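Local structure of similar to N-acetyltransferase (Staphylococcus aureus subsp. aureus, 4MBU) at residues N26-Y31 and F151-D156; H52-V57 and A68-F73; Y81-S86 and K113-L118; I98-L103 and H133-F138; A120-S125 and A158-D163. The protein probably transfers an acetyl group from acetyl-coenzyme A to an amine, as members of the Gcn5-related N-acetyltransferase family do, its own substrate being unassigned. One frame throughout, in Å; residues are numbered along the deposited sequence.

Interaction 1 of 5, residues N26-Y31 and F151-D156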
# COMPACT_ATOMS: atom_id res chain seq x y z
N ASN A 26 23.75 5.79 4.64
CA ASN A 26 23.51 4.51 3.96
C ASN A 26 22.07 4.19 3.56
O ASN A 26 21.84 3.25 2.80
CB ASN A 26 24.03 3.37 4.84
CG ASN A 26 25.51 3.45 5.05
OD1 ASN A 26 25.98 3.72 6.16
ND2 ASN A 26 26.28 3.25 3.97
N THR A 27 21.11 4.93 4.08
CA THR A 27 19.71 4.57 3.87
C THR A 27 18.86 5.77 3.50
O THR A 27 19.32 6.91 3.55
CB THR A 27 19.08 3.91 5.12
OG1 THR A 27 18.75 4.93 6.07
CG2 THR A 27 20.04 2.90 5.78
N THR A 28 17.62 5.48 3.15
CA THR A 28 16.62 6.50 2.86
C THR A 28 15.74 6.75 4.07
O THR A 28 14.65 7.30 3.95
CB THR A 28 15.73 6.04 1.72
OG1 THR A 28 15.12 4.80 2.10
CG2 THR A 28 16.54 5.82 0.46
N ALA A 29 16.20 6.32 5.24
CA ALA A 29 15.44 6.50 6.47
C ALA A 29 15.41 7.98 6.90
O ALA A 29 14.52 8.40 7.64
CB ALA A 29 16.02 5.63 7.59
N VAL A 30 16.40 8.74 6.43
CA VAL A 30 16.45 10.18 6.65
C VAL A 30 16.62 10.85 5.29
O VAL A 30 17.60 10.58 4.59
CB VAL A 30 17.65 10.57 7.54
CG1 VAL A 30 17.56 12.04 7.94
CG2 VAL A 30 17.71 9.70 8.79
N TYR A 31 15.67 11.70 4.90
CA TYR A 31 15.76 12.42 3.63
C TYR A 31 16.77 13.58 3.74
O TYR A 31 16.45 14.74 3.48
CB TYR A 31 14.38 12.92 3.16
CG TYR A 31 13.46 11.86 2.54
CD1 TYR A 31 13.60 10.51 2.85
CD2 TYR A 31 12.44 12.23 1.65
CE1 TYR A 31 12.75 9.55 2.29
CE2 TYR A 31 11.58 11.27 1.09
CZ TYR A 31 11.75 9.93 1.43
OH TYR A 31 10.92 8.96 0.89
N PHE A 151 20.44 9.09 -3.59
CA PHE A 151 21.17 7.99 -4.23
C PHE A 151 20.77 7.87 -5.70
O PHE A 151 20.67 6.76 -6.23
CB PHE A 151 20.89 6.67 -3.50
CG PHE A 151 21.30 6.66 -2.04
CD1 PHE A 151 22.46 7.29 -1.63
CD2 PHE A 151 20.51 6.01 -1.10
CE1 PHE A 151 22.84 7.26 -0.29
CE2 PHE A 151 20.88 5.99 0.24
CZ PHE A 151 22.05 6.62 0.64
N ASP A 152 20.51 9.01 -6.34
CA ASP A 152 20.20 9.07 -7.78
C ASP A 152 18.87 8.46 -8.20
O ASP A 152 18.62 8.29 -9.40
CB ASP A 152 21.30 8.43 -8.60
CG ASP A 152 22.64 9.04 -8.31
OD1 ASP A 152 22.71 10.26 -8.11
OD2 ASP A 152 23.61 8.28 -8.29
N TYR A 153 18.01 8.14 -7.24
CA TYR A 153 16.67 7.72 -7.61
C TYR A 153 15.54 8.46 -6.87
O TYR A 153 15.76 9.06 -5.80
CB TYR A 153 16.52 6.20 -7.54
CG TYR A 153 16.98 5.56 -6.26
CD1 TYR A 153 16.18 5.58 -5.12
CD2 TYR A 153 18.20 4.89 -6.19
CE1 TYR A 153 16.59 4.98 -3.94
CE2 TYR A 153 18.63 4.29 -5.01
CZ TYR A 153 17.82 4.34 -3.88
OH TYR A 153 18.22 3.74 -2.71
N TRP A 154 14.35 8.43 -7.45
CA TRP A 154 13.21 9.10 -6.87
C TRP A 154 12.64 8.25 -5.74
O TRP A 154 12.68 7.02 -5.79
CB TRP A 154 12.17 9.41 -7.95
CG TRP A 154 12.69 10.43 -8.92
CD1 TRP A 154 13.21 10.19 -10.16
CD2 TRP A 154 12.77 11.85 -8.71
NE1 TRP A 154 13.61 11.38 -10.74
CE2 TRP A 154 13.35 12.41 -9.87
CE3 TRP A 154 12.42 12.69 -7.65
CZ2 TRP A 154 13.58 13.78 -10.01
CZ3 TRP A 154 12.64 14.05 -7.79
CH2 TRP A 154 13.22 14.59 -8.96
N LEU A 155 12.12 8.91 -4.70
CA LEU A 155 11.68 8.26 -3.47
C LEU A 155 10.20 8.56 -3.24
O LEU A 155 9.74 9.70 -3.46
CB LEU A 155 12.46 8.77 -2.26
CG LEU A 155 13.98 8.81 -2.30
CD1 LEU A 155 14.54 9.44 -1.01
CD2 LEU A 155 14.54 7.41 -2.48
N ASP A 156 9.49 7.53 -2.78
CA ASP A 156 8.08 7.62 -2.45
C ASP A 156 7.93 7.58 -0.94
O ASP A 156 8.52 6.73 -0.27
CB ASP A 156 7.30 6.44 -3.06
CG ASP A 156 7.42 6.37 -4.59
OD1 ASP A 156 7.83 7.36 -5.23
OD2 ASP A 156 7.08 5.32 -5.15
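The irregular turn T27-Y31, which follows helix 13-26, passes beside the beginning of strand 153-163 without pairing with it: the nearest CA atoms, those of T28 and L155, stay 8.2 Å apart, and side chains bridge the gap. L155 makes the central contact, touching both T28 and Y31. Its CD1 sits over one face of the Y31 ring, 3.9 Å from the centroid and displaced toward the rim, in a CH-pi contact, while its other branch, CD2, reaches CG2 of T28 at 3.9 Å. L155 and Y31 approach from opposite directions, bringing the phenol oxygen to CB of L155 (3.5 Å). That hydroxyl is hydrogen-bonded to D123, so the ring is held at its far end as well as on its face. T28 places CG2 beside its own backbone N, and this methyl also meets the Y153 hydroxyl at 4.1 Å. Further out, the F151 ring lies mainly against backbone, with CZ 3.8 Å from the carbonyl carbon of N26. In the turn, OG1 of T27 accepts the A29 N-H at 3.0 Å and also bonds to A23 O in the preceding helix. K150 ties the carbonyls of T27 and V30 to the neighbouring strand, and Y79 of the second subunit meets the Y31 ring. The arrangement is an ST turn leading out of a helix, packed by its side chains against the start of a sheet strand.

Interaction 2 of 5, residues H52-V57 and A68-F73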
# COMPACT_ATOMS: atom_id res chain seq x y z
N HIS A 52 8.97 19.98 25.64
CA HIS A 52 8.45 18.80 26.33
C HIS A 52 8.08 17.65 25.38
O HIS A 52 7.07 16.97 25.55
CB HIS A 52 7.27 19.17 27.25
CG HIS A 52 7.65 20.07 28.38
ND1 HIS A 52 7.53 21.44 28.32
CD2 HIS A 52 8.17 19.80 29.61
CE1 HIS A 52 7.95 21.97 29.45
NE2 HIS A 52 8.35 20.99 30.25
N GLU A 53 8.92 17.43 24.37
CA GLU A 53 8.76 16.29 23.49
C GLU A 53 9.69 15.19 23.98
O GLU A 53 10.84 15.45 24.32
CB GLU A 53 9.07 16.69 22.04
CG GLU A 53 8.14 17.78 21.50
CD GLU A 53 8.50 18.29 20.12
OE1 GLU A 53 9.55 17.88 19.56
OE2 GLU A 53 7.73 19.11 19.57
N PRO A 54 9.20 13.95 24.01
CA PRO A 54 10.01 12.87 24.57
C PRO A 54 11.11 12.38 23.62
O PRO A 54 10.98 12.46 22.39
CB PRO A 54 8.98 11.75 24.79
CG PRO A 54 7.95 11.99 23.70
CD PRO A 54 7.91 13.48 23.46
N ILE A 55 12.20 11.89 24.21
CA ILE A 55 13.22 11.16 23.47
C ILE A 55 13.51 9.93 24.30
O ILE A 55 13.87 10.03 25.48
CB ILE A 55 14.52 11.97 23.34
CG1 ILE A 55 14.23 13.38 22.82
CG2 ILE A 55 15.50 11.25 22.40
CD1 ILE A 55 15.41 14.34 22.93
N PHE A 56 13.34 8.75 23.71
CA PHE A 56 13.63 7.52 24.42
C PHE A 56 14.81 6.84 23.76
O PHE A 56 14.99 6.94 22.55
CB PHE A 56 12.41 6.59 24.41
CG PHE A 56 11.20 7.19 25.06
CD1 PHE A 56 11.15 7.37 26.44
CD2 PHE A 56 10.10 7.57 24.29
CE1 PHE A 56 10.03 7.93 27.04
CE2 PHE A 56 8.98 8.13 24.89
CZ PHE A 56 8.95 8.30 26.27
N VAL A 57 15.62 6.16 24.56
CA VAL A 57 16.68 5.31 24.05
C VAL A 57 16.48 3.89 24.57
O VAL A 57 15.96 3.67 25.68
CB VAL A 57 18.10 5.81 24.43
CG1 VAL A 57 18.38 7.16 23.79
CG2 VAL A 57 18.26 5.88 25.95
N ALA A 68 14.26 7.06 19.77
CA ALA A 68 12.94 7.34 19.20
C ALA A 68 12.35 8.60 19.78
O ALA A 68 12.55 8.92 20.96
CB ALA A 68 12.00 6.18 19.43
N THR A 69 11.59 9.32 18.96
CA THR A 69 10.99 10.55 19.44
C THR A 69 9.70 10.86 18.69
O THR A 69 9.40 10.26 17.66
CB THR A 69 11.99 11.74 19.32
OG1 THR A 69 11.43 12.91 19.92
CG2 THR A 69 12.32 12.03 17.86
N PHE A 70 8.90 11.78 19.23
CA PHE A 70 7.83 12.35 18.41
C PHE A 70 7.75 13.87 18.53
O PHE A 70 8.35 14.46 19.43
CB PHE A 70 6.47 11.65 18.62
CG PHE A 70 5.83 11.85 19.99
CD1 PHE A 70 5.54 10.75 20.78
CD2 PHE A 70 5.47 13.11 20.45
CE1 PHE A 70 4.92 10.91 22.02
CE2 PHE A 70 4.87 13.28 21.69
CZ PHE A 70 4.59 12.18 22.47
N GLY A 71 7.04 14.49 17.60
CA GLY A 71 6.89 15.94 17.60
C GLY A 71 5.82 16.36 16.62
O GLY A 71 4.94 15.56 16.28
N SER A 72 5.89 17.59 16.14
CA SER A 72 4.84 18.16 15.30
C SER A 72 4.79 17.45 13.94
O SER A 72 5.82 17.08 13.40
CB SER A 72 5.09 19.66 15.11
OG SER A 72 4.39 20.16 13.98
N PHE A 73 3.58 17.26 13.41
CA PHE A 73 3.44 16.68 12.07
C PHE A 73 3.44 17.78 11.00
O PHE A 73 4.26 17.76 10.08
CB PHE A 73 2.18 15.81 11.98
CG PHE A 73 1.80 15.47 10.56
CD1 PHE A 73 2.69 14.82 9.72
CD2 PHE A 73 0.54 15.80 10.08
CE1 PHE A 73 2.34 14.51 8.41
CE2 PHE A 73 0.18 15.49 8.78
CZ PHE A 73 1.08 14.85 7.94
O HOH W 1 7.74 19.42 17.13
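The hydroxyl of T69 donates to the carbonyl oxygen of P54, with OG1 and O 2.6 Å apart and the donor nearly in line with the C=O bond. The threonine reaches it because OG1 stands anti to its backbone N (chi1 -174°), and K48 also bonds to the same oxygen. F56 and A68 form an antiparallel hydrogen-bonded pair: F56 N to A68 O is 2.9 Å and almost straight at 170°, whereas the return bond from A68 N to F56 O, equally long, is bent at 140°. Toward E53 and G71 the two chains are farther apart, 6.2 Å between CA atoms. There the E53 carboxylate lies alongside G71, its CD 3.8 Å from the glycine CA, and a water donates a hydrogen bond to E53 OE2 at 2.5 Å and accepts one from S72 N at 2.8 Å. The other oxygen, OE1, forms a salt bridge with K48. Outward, P54 lies over one face of the F70 ring, the side chains crossing at about a right angle, with CG 3.7 Å from the ring centroid in a CH-pi contact and CD within 3.5 Å of CE2. The hairpin of strands 55-60 and 63-72 thus passes from backbone pairing to side-chain and water-mediated links; proline, whose nitrogen has no proton to donate, contributes through its carbonyl and its ring, and K48 joins both polar side chains to helix 38-50.

Interaction 3 of 5, residues Y81-S86 and K113-L118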
# COMPACT_ATOMS: atom_id res chain seq x y z
N TYR A 81 -3.47 17.97 17.87
CA TYR A 81 -3.64 16.62 18.40
C TYR A 81 -2.93 15.54 17.57
O TYR A 81 -3.06 14.34 17.84
CB TYR A 81 -5.12 16.30 18.62
CG TYR A 81 -5.79 17.27 19.54
CD1 TYR A 81 -5.46 17.33 20.88
CD2 TYR A 81 -6.75 18.15 19.06
CE1 TYR A 81 -6.07 18.23 21.73
CE2 TYR A 81 -7.37 19.06 19.90
CZ TYR A 81 -7.03 19.09 21.23
OH TYR A 81 -7.64 19.99 22.07
N THR A 82 -2.16 15.98 16.57
CA THR A 82 -1.45 15.05 15.68
C THR A 82 0.04 15.18 15.93
O THR A 82 0.58 16.30 15.97
CB THR A 82 -1.72 15.39 14.21
OG1 THR A 82 -3.13 15.32 13.96
CG2 THR A 82 -0.99 14.43 13.28
N ILE A 83 0.71 14.04 16.09
CA ILE A 83 2.17 14.02 16.21
C ILE A 83 2.75 13.06 15.18
O ILE A 83 2.10 12.11 14.77
CB ILE A 83 2.61 13.57 17.63
CG1 ILE A 83 1.69 12.47 18.13
CG2 ILE A 83 2.60 14.76 18.61
CD1 ILE A 83 2.18 11.78 19.40
N GLU A 84 3.99 13.29 14.78
CA GLU A 84 4.70 12.36 13.92
C GLU A 84 5.88 11.82 14.69
O GLU A 84 6.60 12.59 15.36
CB GLU A 84 5.18 13.04 12.64
CG GLU A 84 6.10 12.15 11.79
CD GLU A 84 6.43 12.76 10.44
OE1 GLU A 84 5.87 13.84 10.12
OE2 GLU A 84 7.24 12.16 9.70
N HIS A 85 6.10 10.52 14.61
CA HIS A 85 7.23 9.92 15.32
C HIS A 85 8.31 9.42 14.39
O HIS A 85 8.09 9.23 13.19
CB HIS A 85 6.77 8.77 16.21
CG HIS A 85 6.33 7.57 15.43
ND1 HIS A 85 5.10 7.50 14.82
CD2 HIS A 85 6.96 6.40 15.17
CE1 HIS A 85 4.99 6.33 14.21
NE2 HIS A 85 6.10 5.64 14.41
N SER A 86 9.49 9.18 14.97
CA SER A 86 10.57 8.52 14.25
C SER A 86 11.36 7.61 15.18
O SER A 86 11.48 7.87 16.39
CB SER A 86 11.47 9.53 13.53
OG SER A 86 11.71 10.67 14.32
N LYS A 113 -0.31 11.66 26.88
CA LYS A 113 -0.33 13.10 26.66
C LYS A 113 -1.57 13.56 25.88
O LYS A 113 -1.68 14.73 25.53
CB LYS A 113 0.96 13.55 25.97
CG LYS A 113 2.21 13.35 26.82
CD LYS A 113 3.48 13.77 26.08
CE LYS A 113 4.31 14.77 26.89
NZ LYS A 113 4.57 14.27 28.28
N GLY A 114 -2.49 12.65 25.61
CA GLY A 114 -3.78 13.02 25.04
C GLY A 114 -3.82 13.33 23.55
O GLY A 114 -4.76 13.98 23.08
N TYR A 115 -2.82 12.88 22.79
CA TYR A 115 -2.87 13.09 21.35
C TYR A 115 -3.94 12.19 20.74
O TYR A 115 -4.39 11.23 21.37
CB TYR A 115 -1.49 12.87 20.72
CG TYR A 115 -0.48 13.92 21.16
CD1 TYR A 115 -0.52 15.20 20.63
CD2 TYR A 115 0.50 13.64 22.12
CE1 TYR A 115 0.38 16.17 21.02
CE2 TYR A 115 1.41 14.61 22.52
CZ TYR A 115 1.34 15.87 21.97
OH TYR A 115 2.23 16.85 22.34
N ARG A 116 -4.36 12.51 19.52
CA ARG A 116 -5.41 11.75 18.85
C ARG A 116 -4.83 10.85 17.77
O ARG A 116 -5.27 9.71 17.58
CB ARG A 116 -6.44 12.69 18.21
CG ARG A 116 -7.50 11.95 17.35
CD ARG A 116 -8.33 11.01 18.22
NE ARG A 116 -9.16 10.07 17.46
CZ ARG A 116 -10.41 10.32 17.05
NH1 ARG A 116 -10.97 11.50 17.30
NH2 ARG A 116 -11.09 9.40 16.38
N THR A 117 -3.84 11.38 17.06
CA THR A 117 -3.36 10.75 15.83
C THR A 117 -1.84 10.71 15.76
O THR A 117 -1.18 11.76 15.88
CB THR A 117 -3.93 11.49 14.59
OG1 THR A 117 -5.36 11.44 14.64
CG2 THR A 117 -3.43 10.85 13.29
N LEU A 118 -1.30 9.51 15.59
CA LEU A 118 0.15 9.32 15.46
C LEU A 118 0.49 8.95 14.02
O LEU A 118 -0.05 7.98 13.47
CB LEU A 118 0.65 8.25 16.45
CG LEU A 118 2.14 7.91 16.51
CD1 LEU A 118 2.94 9.15 16.84
CD2 LEU A 118 2.40 6.83 17.56
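Strands 82-89 and 117-123 run parallel, with T82 beside T117 and I83 beside L118, and the pairing begins at a doubly used acceptor, Y81 O. R116 N lies 2.8 Å from Y81 O, in the carbonyl plane on a lone pair; T117 N lies 3.2 Å from Y81 O, tilted 23° from the plane. I83 N returns a bond to T117 O at 3.0 Å. I83 packs on the Y115 ring. With CG2 anti to its carbonyl carbon, it lays this methyl over one ring face, 3.7 Å from the centroid, and its CD1 turns to meet CD1 of L118 at 3.7 Å. The segments are the two strands of a beta-alpha-beta unit, joined through helix 98-112, whose A110 and I107 pack on I83 and L118. L118 and H85 cross at about a right angle, the leucine CD1 coming within 3.4 Å of the imidazole ND1; the other ring nitrogen, NE2, is hydrogen-bonded to H133. T82 and T117 lie side by side on the sheet face away from the helix, and their hydroxyls bond to the backbone carbonyls of V147 and N146 of the second subunit. R116 extends away from Y81 to a salt bridge with D163.

Interaction 4 of 5, residues I98-L103 and H133-F138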
# COMPACT_ATOMS: atom_id res chain seq x y z
N ILE A 98 14.05 -4.15 18.99
CA ILE A 98 14.30 -2.83 19.59
C ILE A 98 13.34 -1.77 19.04
O ILE A 98 12.79 -0.95 19.80
CB ILE A 98 15.76 -2.41 19.39
CG1 ILE A 98 16.68 -3.32 20.20
CG2 ILE A 98 15.98 -0.96 19.82
CD1 ILE A 98 18.13 -3.20 19.79
N ALA A 99 13.13 -1.78 17.73
CA ALA A 99 12.17 -0.87 17.10
C ALA A 99 10.79 -1.06 17.69
O ALA A 99 10.13 -0.09 18.05
CB ALA A 99 12.14 -1.09 15.58
N SER A 100 10.36 -2.31 17.82
CA SER A 100 9.06 -2.63 18.41
C SER A 100 8.89 -2.10 19.84
O SER A 100 7.84 -1.51 20.18
CB SER A 100 8.86 -4.15 18.38
OG SER A 100 7.65 -4.52 19.00
N GLN A 101 9.90 -2.28 20.68
CA GLN A 101 9.84 -1.78 22.05
C GLN A 101 9.80 -0.25 22.11
O GLN A 101 9.08 0.35 22.95
CB GLN A 101 11.02 -2.32 22.88
CG GLN A 101 10.94 -3.83 23.15
CD GLN A 101 12.06 -4.32 24.07
OE1 GLN A 101 12.29 -3.77 25.15
NE2 GLN A 101 12.77 -5.35 23.64
N LEU A 102 10.57 0.38 21.23
CA LEU A 102 10.55 1.84 21.15
C LEU A 102 9.18 2.35 20.71
O LEU A 102 8.63 3.25 21.32
CB LEU A 102 11.67 2.35 20.23
CG LEU A 102 13.05 2.28 20.89
CD1 LEU A 102 14.14 2.46 19.89
CD2 LEU A 102 13.16 3.34 21.97
N LEU A 103 8.61 1.74 19.67
CA LEU A 103 7.30 2.16 19.17
C LEU A 103 6.25 1.99 20.26
O LEU A 103 5.40 2.86 20.46
CB LEU A 103 6.90 1.35 17.93
CG LEU A 103 5.51 1.68 17.39
CD1 LEU A 103 5.32 3.18 17.19
CD2 LEU A 103 5.27 0.93 16.08
N HIS A 133 4.84 -1.37 11.70
CA HIS A 133 3.75 -0.46 11.97
C HIS A 133 2.39 -1.12 11.79
O HIS A 133 1.47 -0.90 12.59
CB HIS A 133 3.90 0.82 11.14
CG HIS A 133 4.88 1.77 11.73
ND1 HIS A 133 6.24 1.61 11.63
CD2 HIS A 133 4.69 2.88 12.50
CE1 HIS A 133 6.85 2.59 12.27
NE2 HIS A 133 5.93 3.37 12.81
N GLN A 134 2.28 -1.95 10.76
CA GLN A 134 1.07 -2.75 10.58
C GLN A 134 0.82 -3.60 11.81
O GLN A 134 -0.33 -3.75 12.24
CB GLN A 134 1.20 -3.64 9.34
CG GLN A 134 1.19 -2.88 8.01
CD GLN A 134 1.27 -3.83 6.82
OE1 GLN A 134 2.13 -4.70 6.78
NE2 GLN A 134 0.36 -3.66 5.86
N LYS A 135 1.89 -4.17 12.38
CA LYS A 135 1.75 -4.97 13.60
C LYS A 135 1.07 -4.19 14.73
O LYS A 135 0.28 -4.75 15.48
CB LYS A 135 3.11 -5.51 14.08
CG LYS A 135 3.00 -6.52 15.23
CD LYS A 135 4.37 -7.03 15.71
CE LYS A 135 5.04 -6.06 16.69
NZ LYS A 135 6.22 -6.63 17.42
N PHE A 136 1.38 -2.90 14.84
CA PHE A 136 0.78 -2.05 15.88
C PHE A 136 -0.49 -1.36 15.39
O PHE A 136 -0.93 -0.37 15.97
CB PHE A 136 1.80 -1.01 16.37
CG PHE A 136 2.82 -1.57 17.32
CD1 PHE A 136 2.62 -1.47 18.69
CD2 PHE A 136 3.95 -2.22 16.86
CE1 PHE A 136 3.55 -2.00 19.57
CE2 PHE A 136 4.87 -2.74 17.74
CZ PHE A 136 4.67 -2.63 19.10
N ASN A 137 -1.07 -1.89 14.31
CA ASN A 137 -2.36 -1.42 13.81
C ASN A 137 -2.38 0.01 13.23
O ASN A 137 -3.41 0.69 13.26
CB ASN A 137 -3.44 -1.62 14.87
CG ASN A 137 -3.56 -3.07 15.31
OD1 ASN A 137 -3.61 -3.98 14.46
ND2 ASN A 137 -3.57 -3.31 16.62
N PHE A 138 -1.23 0.47 12.72
CA PHE A 138 -1.21 1.66 11.87
C PHE A 138 -1.87 1.29 10.55
O PHE A 138 -1.71 0.16 10.08
CB PHE A 138 0.23 2.10 11.61
CG PHE A 138 0.85 2.86 12.74
CD1 PHE A 138 1.15 2.24 13.95
CD2 PHE A 138 1.18 4.21 12.59
CE1 PHE A 138 1.74 2.95 14.99
CE2 PHE A 138 1.78 4.92 13.62
CZ PHE A 138 2.05 4.29 14.82
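The F136 ring is met by helix 98-112 on one face and at one edge: L103 CG stands over the face, 4.2 Å from the centroid, and S100 OG lies in the ring plane 3.5 Å from CZ. L103 serves a second ring. Its CD2 touches CD2 of F136 at 3.5 Å and also sits over a face of the H133 imidazole, 4.2 Å from that centroid, while CD1 reaches toward CZ of F138. The leucine is therefore wedged among three aromatic side chains, sliding past F136 and F138 in the opposite direction. Within the second segment H133 CD2 lies over the centre of the F138 ring, 3.5 Å from its plane, so that these two rings form one cluster with the leucine. The imidazole is fixed through both nitrogens, ND1 to the backbone oxygen of S129 and NE2 to H85. At the solvent-facing margin K135 bends at chi3 (83°) and brings NZ to S100, donating to OG at 3.0 Å; this is the contact's one polar link. S100 holds that oxygen anti to its own backbone N, where it serves both the lysine and the ring edge. This gathers round the end of helix 127-135, where N137, with positive phi, is the C-prime residue: F138 N bonds to H133 O and N137 N to Q134 O, the signature of a Schellman motif, here packed against the first turns of helix 98-112.

Interaction 5 of 5, residues A120-S125 and A158-D163. With CD (cadmium ion), chain G.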
# COMPACT_ATOMS: atom_id res chain seq x y z
N ALA A 120 3.42 8.19 10.91
CA ALA A 120 4.74 7.75 10.49
C ALA A 120 4.92 8.07 9.02
O ALA A 120 4.08 7.69 8.19
CB ALA A 120 4.89 6.25 10.69
N GLY A 121 5.99 8.78 8.70
CA GLY A 121 6.41 8.91 7.32
C GLY A 121 7.43 7.82 7.05
O GLY A 121 8.52 7.86 7.58
N ILE A 122 7.09 6.82 6.25
CA ILE A 122 8.00 5.70 6.03
C ILE A 122 8.32 5.61 4.55
O ILE A 122 7.40 5.61 3.73
CB ILE A 122 7.34 4.37 6.47
CG1 ILE A 122 6.83 4.44 7.91
CG2 ILE A 122 8.31 3.22 6.31
CD1 ILE A 122 6.05 3.19 8.32
N ASP A 123 9.60 5.51 4.20
CA ASP A 123 9.96 5.37 2.78
C ASP A 123 9.30 4.09 2.27
O ASP A 123 9.29 3.09 2.97
CB ASP A 123 11.47 5.27 2.61
CG ASP A 123 11.89 5.31 1.15
OD1 ASP A 123 11.80 6.40 0.55
OD2 ASP A 123 12.28 4.24 0.61
N ALA A 124 8.73 4.12 1.07
CA ALA A 124 7.99 2.95 0.57
C ALA A 124 8.87 1.70 0.51
O ALA A 124 8.37 0.58 0.52
CB ALA A 124 7.37 3.24 -0.78
N SER A 125 10.19 1.90 0.47
CA SER A 125 11.15 0.79 0.44
C SER A 125 11.43 0.16 1.80
O SER A 125 12.04 -0.91 1.86
CB SER A 125 12.48 1.23 -0.17
OG SER A 125 12.41 1.23 -1.58
N ALA A 158 5.44 6.96 2.16
CA ALA A 158 4.16 6.42 2.60
C ALA A 158 3.79 6.97 3.98
O ALA A 158 4.65 7.12 4.84
CB ALA A 158 4.20 4.92 2.62
N PHE A 159 2.52 7.28 4.18
CA PHE A 159 2.07 7.73 5.49
C PHE A 159 1.29 6.60 6.15
O PHE A 159 0.38 6.03 5.55
CB PHE A 159 1.17 8.95 5.35
CG PHE A 159 1.90 10.24 5.15
CD1 PHE A 159 1.50 11.12 4.17
CD2 PHE A 159 2.97 10.58 5.96
CE1 PHE A 159 2.15 12.32 3.98
CE2 PHE A 159 3.64 11.79 5.77
CZ PHE A 159 3.22 12.65 4.79
N TYR A 160 1.66 6.28 7.39
CA TYR A 160 0.90 5.32 8.18
C TYR A 160 0.36 6.04 9.39
O TYR A 160 1.02 6.92 9.95
CB TYR A 160 1.77 4.12 8.58
CG TYR A 160 1.98 3.17 7.42
CD1 TYR A 160 1.27 1.97 7.34
CD2 TYR A 160 2.87 3.48 6.40
CE1 TYR A 160 1.45 1.12 6.27
CE2 TYR A 160 3.06 2.63 5.34
CZ TYR A 160 2.34 1.45 5.27
OH TYR A 160 2.52 0.60 4.21
N GLU A 161 -0.87 5.71 9.78
CA GLU A 161 -1.44 6.42 10.92
C GLU A 161 -2.13 5.50 11.91
O GLU A 161 -2.76 4.50 11.53
CB GLU A 161 -2.36 7.57 10.49
CG GLU A 161 -3.68 7.16 9.87
CD GLU A 161 -4.57 8.36 9.57
OE1 GLU A 161 -5.12 8.41 8.45
OE2 GLU A 161 -4.73 9.24 10.44
N LEU A 162 -1.98 5.84 13.18
CA LEU A 162 -2.68 5.18 14.27
C LEU A 162 -3.62 6.16 14.95
O LEU A 162 -3.20 7.26 15.38
CB LEU A 162 -1.67 4.66 15.29
CG LEU A 162 -2.21 4.02 16.57
CD1 LEU A 162 -2.96 2.72 16.25
CD2 LEU A 162 -1.05 3.75 17.52
N ASP A 163 -4.89 5.76 15.04
CA ASP A 163 -5.87 6.45 15.88
C ASP A 163 -5.64 6.04 17.33
O ASP A 163 -5.89 4.89 17.70
CB ASP A 163 -7.30 6.09 15.48
CG ASP A 163 -8.35 6.96 16.19
OD1 ASP A 163 -7.99 7.69 17.15
OD2 ASP A 163 -9.53 6.93 15.79
CD CD G . 9.94 8.77 9.41
O HOH W 2 7.90 9.77 10.50
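A158 O receives the N-H of I122 at 2.8 Å, nearly straight at 171°, and A158 N donates back to I122 O at 2.9 Å. The same two-way exchange joins A120 and Y160, where both bonds are also 2.9 Å long and lie in the carbonyl planes. Between these two hydrogen-bonded pairs G121 faces F159 as a non-hydrogen-bonded pair, and the oxygens of A120 and A158 there accept weak CA-H contacts from F159 and G121. Strands 117-123 and 153-163 are zipped together as antiparallel neighbours; the axes of 120-123 and 158-163 run 143° apart. Side chains divide between the two sheet faces. On the one shared by A120, I122, A158 and Y160, the I122 and Y160 side chains cross at about a right angle, CD1 of I122 3.7 Å from CD2 of Y160; with CG1 beside the backbone N, chi1 -54°, the isoleucine runs toward the ring. H140 stacks on Y160, and helix 127-135 covers this face through H133, S129 and I130. On the other face the F159 ring presents an edge to A120 O. Past the pairing, D123 OD2 accepts from S125 N at 3.1 Å, from above the carboxylate plane, in an Asx turn. G121, whose backbone N-H and C=O point away from strand 153-163, turns them to a metal site: its O binds the cadmium ion at 2.5 Å, and its N donates to a water that is itself a ligand of the cadmium. Backbone polarity is therefore divided, A120 and I122 spending theirs on the neighbouring strand and G121 on the ion and its water.

In the fold
Four of the contacts reach one mixed sheet, and interaction 4 packs helix ends against it. Interactions 2 and 3 are joined where G71 O meets E84 N at 2.9 Å; interactions 3 and 5 share strand 117-123 and are tied by the salt bridge from R116 NE to D163 OD1, 2.7 Å. Interaction 4 connects to interaction 3 through H85 NE2 and H133 NE2, 2.8 Å apart. Interaction 1 meets interaction 5 where Y31 OH lies 2.7 Å from D123 OD1. The cadmium bound at G121 lies about 7 to 8 Å from the side chains of H85, H133 and Y31 (nearest atoms), near where, as in GNAT relatives, strands 82-89 and 117-123 splay and acetyl-coenzyme A probably binds.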